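Local coordinates for protein Rab GDP-dissociation inhibitor (Saccharomyces cerevisiae, PDB 3CPI) that holds Rab GTPases such as Sec4 in their GDP-bound form by blocking GDP release, and extracts GDP-bound Ypt7 from vacuolar membranes, at residues 342-347 with 415-420; 165-170 with 180-185. All blocks are in the same frame, centred on the assembly; numbering follows the deposited sequence.

The two contacts occupy different parts of the Rab GDI fold, with centres about 31 Å apart and nearest atoms about 12 Å apart, so they do not touch. Interaction 1 lies deep inside, about 7 Å from the centre of the chain, where strand 343-349 of the large mixed sheet meets the loop that runs from strand 409-411 of the parallel sheet to helix 422-436. Interaction 2 lies about 31 Å from that centre, in the helical part, and ties the loop after helix 142-157 to the end of helix 176-183. Neither includes residues of the Ypt1-interacting regions 106-112 and 234-259, but the mixed sheet of interaction 1 also holds strands 110-120 and 232-235, which overlap them.

Interaction 1: 342-347 with 415-420; sequences DIYVAI and YDASSH
With CG of Tyr344 placed beside its backbone N and anti to the carbonyl carbon (chi1 -56°), the phenol ring leaves strand 343-349 and lies flat against the Ser418 backbone; Ser419, with OG between its own N and carbonyl carbon (chi1 49°), sets that hydroxyl close to the tyrosine's CB while hydrogen-bonding it to Gln329 of strand 328-332. The contact thereby seats the loop before helix 422-436 on the mixed sheet. The ring contact is a CH-pi interaction: Ser418 CA stands 3.6 Å from the Tyr344 ring centroid, only 3° off the normal. Ala417 O approaches Tyr344 CD1 obliquely at 3.5 Å and is hydrogen-bonded to Ser365 of the adjoining strand 360-367. Further along, Ala346 CB packs on Ser419 CB at 4.2 Å. An Asx turn shapes the loop: Asp416 OD1 takes Ser418 N at 3.2 Å from above the carboxylate plane and Ser418 OG at 2.8 Å on the syn side, both from the same face. A water 2.9 Å from His420 NE2 makes a weak link to Tyr344 OH. The segments thus meet mainly by van der Waals and CH-pi contact; the buried Ala417 O and Ser419 OG find partners on neighbouring strands, and Asp416 OD1 is held by Ser418 and a salt bridge to Lys87.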
loop_
_atom_site.group_PDB
_atom_site.type_symbol
_atom_site.label_atom_id
_atom_site.label_comp_id
_atom_site.label_asym_id
_atom_site.label_seq_id
_atom_site.Cartn_x
_atom_site.Cartn_y
_atom_site.Cartn_z
ATOM N N ASP A 342 -3.711 -12.050 7.736
ATOM C CA ASP A 342 -4.271 -12.158 6.400
ATOM C C ASP A 342 -3.172 -12.316 5.360
ATOM O O ASP A 342 -2.020 -11.909 5.567
ATOM C CB ASP A 342 -5.147 -10.944 6.067
ATOM C CG ASP A 342 -6.352 -10.803 7.002
ATOM O OD1 ASP A 342 -7.177 -9.893 6.753
ATOM O OD2 ASP A 342 -6.480 -11.588 7.975
ATOM N N ILE A 343 -3.534 -12.945 4.249
ATOM C CA ILE A 343 -2.665 -12.992 3.087
ATOM C C ILE A 343 -3.250 -12.084 2.012
ATOM O O ILE A 343 -4.466 -12.071 1.799
ATOM C CB ILE A 343 -2.485 -14.424 2.557
ATOM C CG1 ILE A 343 -1.985 -15.340 3.677
ATOM C CG2 ILE A 343 -1.505 -14.437 1.377
ATOM C CD1 ILE A 343 -1.696 -16.771 3.218
ATOM N N TYR A 344 -2.367 -11.327 1.355
ATOM C CA TYR A 344 -2.736 -10.365 0.331
ATOM C C TYR A 344 -2.187 -10.797 -1.019
ATOM O O TYR A 344 -1.073 -11.334 -1.102
ATOM C CB TYR A 344 -2.181 -8.975 0.671
ATOM C CG TYR A 344 -2.600 -8.447 2.032
ATOM C CD1 TYR A 344 -1.858 -8.756 3.176
ATOM C CD2 TYR A 344 -3.735 -7.633 2.176
ATOM C CE1 TYR A 344 -2.226 -8.281 4.429
ATOM C CE2 TYR A 344 -4.117 -7.148 3.439
ATOM C CZ TYR A 344 -3.344 -7.483 4.557
ATOM O OH TYR A 344 -3.680 -7.028 5.808
ATOM N N VAL A 345 -2.978 -10.560 -2.069
ATOM C CA VAL A 345 -2.525 -10.760 -3.434
ATOM C C VAL A 345 -2.916 -9.581 -4.304
ATOM O O VAL A 345 -4.097 -9.255 -4.419
ATOM C CB VAL A 345 -3.081 -12.060 -4.095
ATOM C CG1 VAL A 345 -2.242 -12.412 -5.316
ATOM C CG2 VAL A 345 -3.119 -13.236 -3.117
ATOM N N ALA A 346 -1.917 -8.948 -4.921
ATOM C CA ALA A 346 -2.161 -7.935 -5.945
ATOM C C ALA A 346 -1.897 -8.523 -7.326
ATOM O O ALA A 346 -0.883 -9.186 -7.545
ATOM C CB ALA A 346 -1.301 -6.699 -5.704
ATOM N N ILE A 347 -2.824 -8.295 -8.250
ATOM C CA ILE A 347 -2.709 -8.830 -9.601
ATOM C C ILE A 347 -2.797 -7.697 -10.605
ATOM O O ILE A 347 -3.775 -6.953 -10.638
ATOM C CB ILE A 347 -3.783 -9.907 -9.887
ATOM C CG1 ILE A 347 -3.460 -11.172 -9.100
ATOM C CG2 ILE A 347 -3.864 -10.225 -11.389
ATOM C CD1 ILE A 347 -4.656 -11.886 -8.570
ATOM N N TYR A 415 7.774 -0.761 4.776
ATOM C CA TYR A 415 6.514 -1.086 4.097
ATOM C C TYR A 415 6.032 -2.465 4.481
ATOM O O TYR A 415 6.753 -3.446 4.303
ATOM C CB TYR A 415 6.664 -0.964 2.576
ATOM C CG TYR A 415 7.105 0.427 2.176
ATOM C CD1 TYR A 415 6.243 1.506 2.321
ATOM C CD2 TYR A 415 8.385 0.663 1.688
ATOM C CE1 TYR A 415 6.628 2.774 1.989
ATOM C CE2 TYR A 415 8.789 1.948 1.351
ATOM C CZ TYR A 415 7.897 2.995 1.500
ATOM O OH TYR A 415 8.262 4.282 1.177
ATOM N N ASP A 416 4.804 -2.520 4.994
ATOM C CA ASP A 416 4.233 -3.750 5.523
ATOM C C ASP A 416 3.623 -4.627 4.427
ATOM O O ASP A 416 3.771 -4.333 3.235
ATOM C CB ASP A 416 3.248 -3.454 6.678
ATOM C CG ASP A 416 1.919 -2.839 6.220
ATOM O OD1 ASP A 416 1.594 -2.842 5.010
ATOM O OD2 ASP A 416 1.166 -2.363 7.099
ATOM N N ALA A 417 2.934 -5.688 4.847
ATOM C CA ALA A 417 2.449 -6.747 3.959
ATOM C C ALA A 417 1.225 -6.401 3.105
ATOM O O ALA A 417 0.990 -7.057 2.087
ATOM C CB ALA A 417 2.176 -8.027 4.766
ATOM N N SER A 418 0.446 -5.398 3.510
ATOM C CA SER A 418 -0.821 -5.110 2.828
ATOM C C SER A 418 -0.611 -4.706 1.383
ATOM O O SER A 418 0.373 -4.052 1.053
ATOM C CB SER A 418 -1.651 -4.050 3.568
ATOM O OG SER A 418 -0.898 -2.887 3.825
ATOM N N SER A 419 -1.538 -5.118 0.527
ATOM C CA SER A 419 -1.498 -4.779 -0.894
ATOM C C SER A 419 -2.217 -3.464 -1.202
ATOM O O SER A 419 -2.512 -3.178 -2.368
ATOM C CB SER A 419 -2.118 -5.905 -1.710
ATOM O OG SER A 419 -3.364 -6.278 -1.162
ATOM N N HIS A 420 -2.522 -2.689 -0.155
ATOM C CA HIS A 420 -3.156 -1.376 -0.296
ATOM C C HIS A 420 -2.487 -0.329 0.602
ATOM O O HIS A 420 -1.780 -0.676 1.537
ATOM C CB HIS A 420 -4.671 -1.457 -0.044
ATOM C CG HIS A 420 -5.037 -1.818 1.361
ATOM N ND1 HIS A 420 -5.162 -0.880 2.362
ATOM C CD2 HIS A 420 -5.314 -3.014 1.932
ATOM C CE1 HIS A 420 -5.492 -1.483 3.490
ATOM N NE2 HIS A 420 -5.596 -2.778 3.255
HETATM O O HOH W 1 -6.228 -4.901 5.203
#

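Interaction 2: 165-170 with 180-185; sequences THQGLD and YYKFGL
A type I' turn, His166 to Leu169, faces the C-terminal end of helix 176-183, where Gly184 leaves the helix in a Schellman motif closed by Leu185 N to Tyr180 O and Gly184 N to Tyr181 O. Leu169 and Gln167 point toward this last turn. Leu169 reaches it with both methyls: CD1 meets Phe183 CE1 at 3.6 Å, approaching the ring obliquely, and CD2 lies 3.9 Å from Lys182 CB. Lys182 starts with CG anti to its backbone N (chi1 -161°) and bends at chi2 (-93°), which carries its CD over the centre of the Phe183 ring, 4.0 Å above the plane, and its CE to 3.4 Å from Gln167 O. The lysine and glutamine side chains cross at about a right angle, and Lys182 NZ gives a weak hydrogen bond of 3.1 Å to Gln167 OE1. A water bridges the same pair, donating to Gln167 OE1 at 2.8 Å and accepting from Lys182 NZ. Trp154 of helix 142-157 touches Gln167, Leu169 and Phe183, so three elements of the helical part meet here. Chemically the contact grades from a buried Leu169-Phe183 pair, through the lysine's methylenes, to a polar end where one water is shared by the lysine ammonium and the amide oxygen.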
loop_
_atom_site.group_PDB
_atom_site.type_symbol
_atom_site.label_atom_id
_atom_site.label_comp_id
_atom_site.label_asym_id
_atom_site.label_seq_id
_atom_site.Cartn_x
_atom_site.Cartn_y
_atom_site.Cartn_z
ATOM N N THR A 165 -32.819 7.348 9.820
ATOM C CA THR A 165 -31.905 6.565 8.986
ATOM C C THR A 165 -30.971 5.670 9.803
ATOM O O THR A 165 -30.369 4.736 9.259
ATOM C CB THR A 165 -31.034 7.463 8.071
ATOM O OG1 THR A 165 -30.088 8.198 8.862
ATOM C CG2 THR A 165 -31.897 8.417 7.234
ATOM N N HIS A 166 -30.852 5.961 11.098
ATOM C CA HIS A 166 -29.947 5.240 11.990
ATOM C C HIS A 166 -30.397 3.806 12.260
ATOM O O HIS A 166 -29.567 2.945 12.561
ATOM C CB HIS A 166 -29.793 5.988 13.320
ATOM C CG HIS A 166 -29.117 7.322 13.196
ATOM N ND1 HIS A 166 -28.475 7.930 14.256
ATOM C CD2 HIS A 166 -28.974 8.158 12.141
ATOM C CE1 HIS A 166 -27.975 9.086 13.856
ATOM N NE2 HIS A 166 -28.264 9.247 12.577
ATOM N N GLN A 167 -31.706 3.572 12.166
ATOM C CA GLN A 167 -32.333 2.257 12.425
ATOM C C GLN A 167 -32.060 1.723 13.836
ATOM O O GLN A 167 -31.809 0.528 14.030
ATOM C CB GLN A 167 -31.968 1.223 11.338
ATOM C CG GLN A 167 -32.500 1.585 9.943
ATOM C CD GLN A 167 -32.323 0.476 8.913
ATOM O OE1 GLN A 167 -32.481 -0.708 9.214
ATOM N NE2 GLN A 167 -32.003 0.861 7.686
ATOM N N GLY A 168 -32.116 2.619 14.819
ATOM C CA GLY A 168 -31.992 2.239 16.227
ATOM C C GLY A 168 -30.566 2.046 16.702
ATOM O O GLY A 168 -30.326 1.718 17.871
ATOM N N LEU A 169 -29.615 2.254 15.800
ATOM C CA LEU A 169 -28.210 2.053 16.123
ATOM C C LEU A 169 -27.523 3.390 16.257
ATOM O O LEU A 169 -27.850 4.329 15.542
ATOM C CB LEU A 169 -27.514 1.244 15.019
ATOM C CG LEU A 169 -27.945 -0.198 14.774
ATOM C CD1 LEU A 169 -27.431 -0.644 13.420
ATOM C CD2 LEU A 169 -27.456 -1.117 15.890
ATOM N N ASP A 170 -26.571 3.478 17.176
ATOM C CA ASP A 170 -25.671 4.625 17.159
ATOM C C ASP A 170 -24.198 4.217 17.112
ATOM O O ASP A 170 -23.757 3.309 17.814
ATOM C CB ASP A 170 -26.004 5.666 18.244
ATOM C CG ASP A 170 -25.182 5.506 19.485
ATOM O OD1 ASP A 170 -25.603 4.700 20.343
ATOM O OD2 ASP A 170 -24.126 6.184 19.596
ATOM N N TYR A 180 -23.724 -5.711 13.520
ATOM C CA TYR A 180 -23.876 -6.999 12.834
ATOM C C TYR A 180 -25.067 -7.801 13.394
ATOM O O TYR A 180 -25.847 -8.388 12.630
ATOM C CB TYR A 180 -22.608 -7.840 12.973
ATOM C CG TYR A 180 -21.399 -7.428 12.147
ATOM C CD1 TYR A 180 -20.109 -7.606 12.651
ATOM C CD2 TYR A 180 -21.532 -6.896 10.859
ATOM C CE1 TYR A 180 -18.986 -7.269 11.905
ATOM C CE2 TYR A 180 -20.408 -6.547 10.105
ATOM C CZ TYR A 180 -19.140 -6.749 10.631
ATOM O OH TYR A 180 -18.022 -6.413 9.905
ATOM N N TYR A 181 -25.192 -7.819 14.722
ATOM C CA TYR A 181 -26.301 -8.500 15.407
ATOM C C TYR A 181 -27.653 -7.950 14.973
ATOM O O TYR A 181 -28.572 -8.719 14.680
ATOM C CB TYR A 181 -26.160 -8.392 16.928
ATOM C CG TYR A 181 -27.259 -9.100 17.694
ATOM C CD1 TYR A 181 -27.072 -10.394 18.192
ATOM C CD2 TYR A 181 -28.485 -8.475 17.921
ATOM C CE1 TYR A 181 -28.084 -11.041 18.891
ATOM C CE2 TYR A 181 -29.498 -9.113 18.611
ATOM C CZ TYR A 181 -29.295 -10.390 19.094
ATOM O OH TYR A 181 -30.316 -11.000 19.781
ATOM N N LYS A 182 -27.765 -6.620 14.936
ATOM C CA LYS A 182 -28.985 -5.945 14.497
ATOM C C LYS A 182 -29.431 -6.478 13.139
ATOM O O LYS A 182 -30.602 -6.820 12.962
ATOM C CB LYS A 182 -28.765 -4.434 14.422
ATOM C CG LYS A 182 -30.028 -3.590 14.421
ATOM C CD LYS A 182 -30.515 -3.253 13.020
ATOM C CE LYS A 182 -31.948 -2.740 13.072
ATOM N NZ LYS A 182 -32.533 -2.550 11.729
ATOM N N PHE A 183 -28.492 -6.566 12.198
ATOM C CA PHE A 183 -28.796 -6.974 10.828
ATOM C C PHE A 183 -28.852 -8.487 10.623
ATOM O O PHE A 183 -29.275 -8.952 9.561
ATOM C CB PHE A 183 -27.836 -6.295 9.840
ATOM C CG PHE A 183 -28.099 -4.823 9.685
ATOM C CD1 PHE A 183 -27.380 -3.888 10.432
ATOM C CD2 PHE A 183 -29.100 -4.374 8.832
ATOM C CE1 PHE A 183 -27.646 -2.530 10.310
ATOM C CE2 PHE A 183 -29.366 -3.025 8.702
ATOM C CZ PHE A 183 -28.637 -2.098 9.445
ATOM N N GLY A 184 -28.447 -9.235 11.647
ATOM C CA GLY A 184 -28.510 -10.697 11.644
ATOM C C GLY A 184 -27.383 -11.379 10.892
ATOM O O GLY A 184 -27.536 -12.503 10.424
ATOM N N LEU A 185 -26.241 -10.709 10.796
ATOM C CA LEU A 185 -25.160 -11.151 9.927
ATOM C C LEU A 185 -24.326 -12.274 10.524
ATOM O O LEU A 185 -23.883 -12.187 11.668
ATOM C CB LEU A 185 -24.274 -9.965 9.515
ATOM C CG LEU A 185 -24.952 -8.914 8.624
ATOM C CD1 LEU A 185 -23.973 -7.832 8.199
ATOM C CD2 LEU A 185 -25.626 -9.543 7.388
HETATM O O HOH W 2 -34.611 -1.264 11.017
#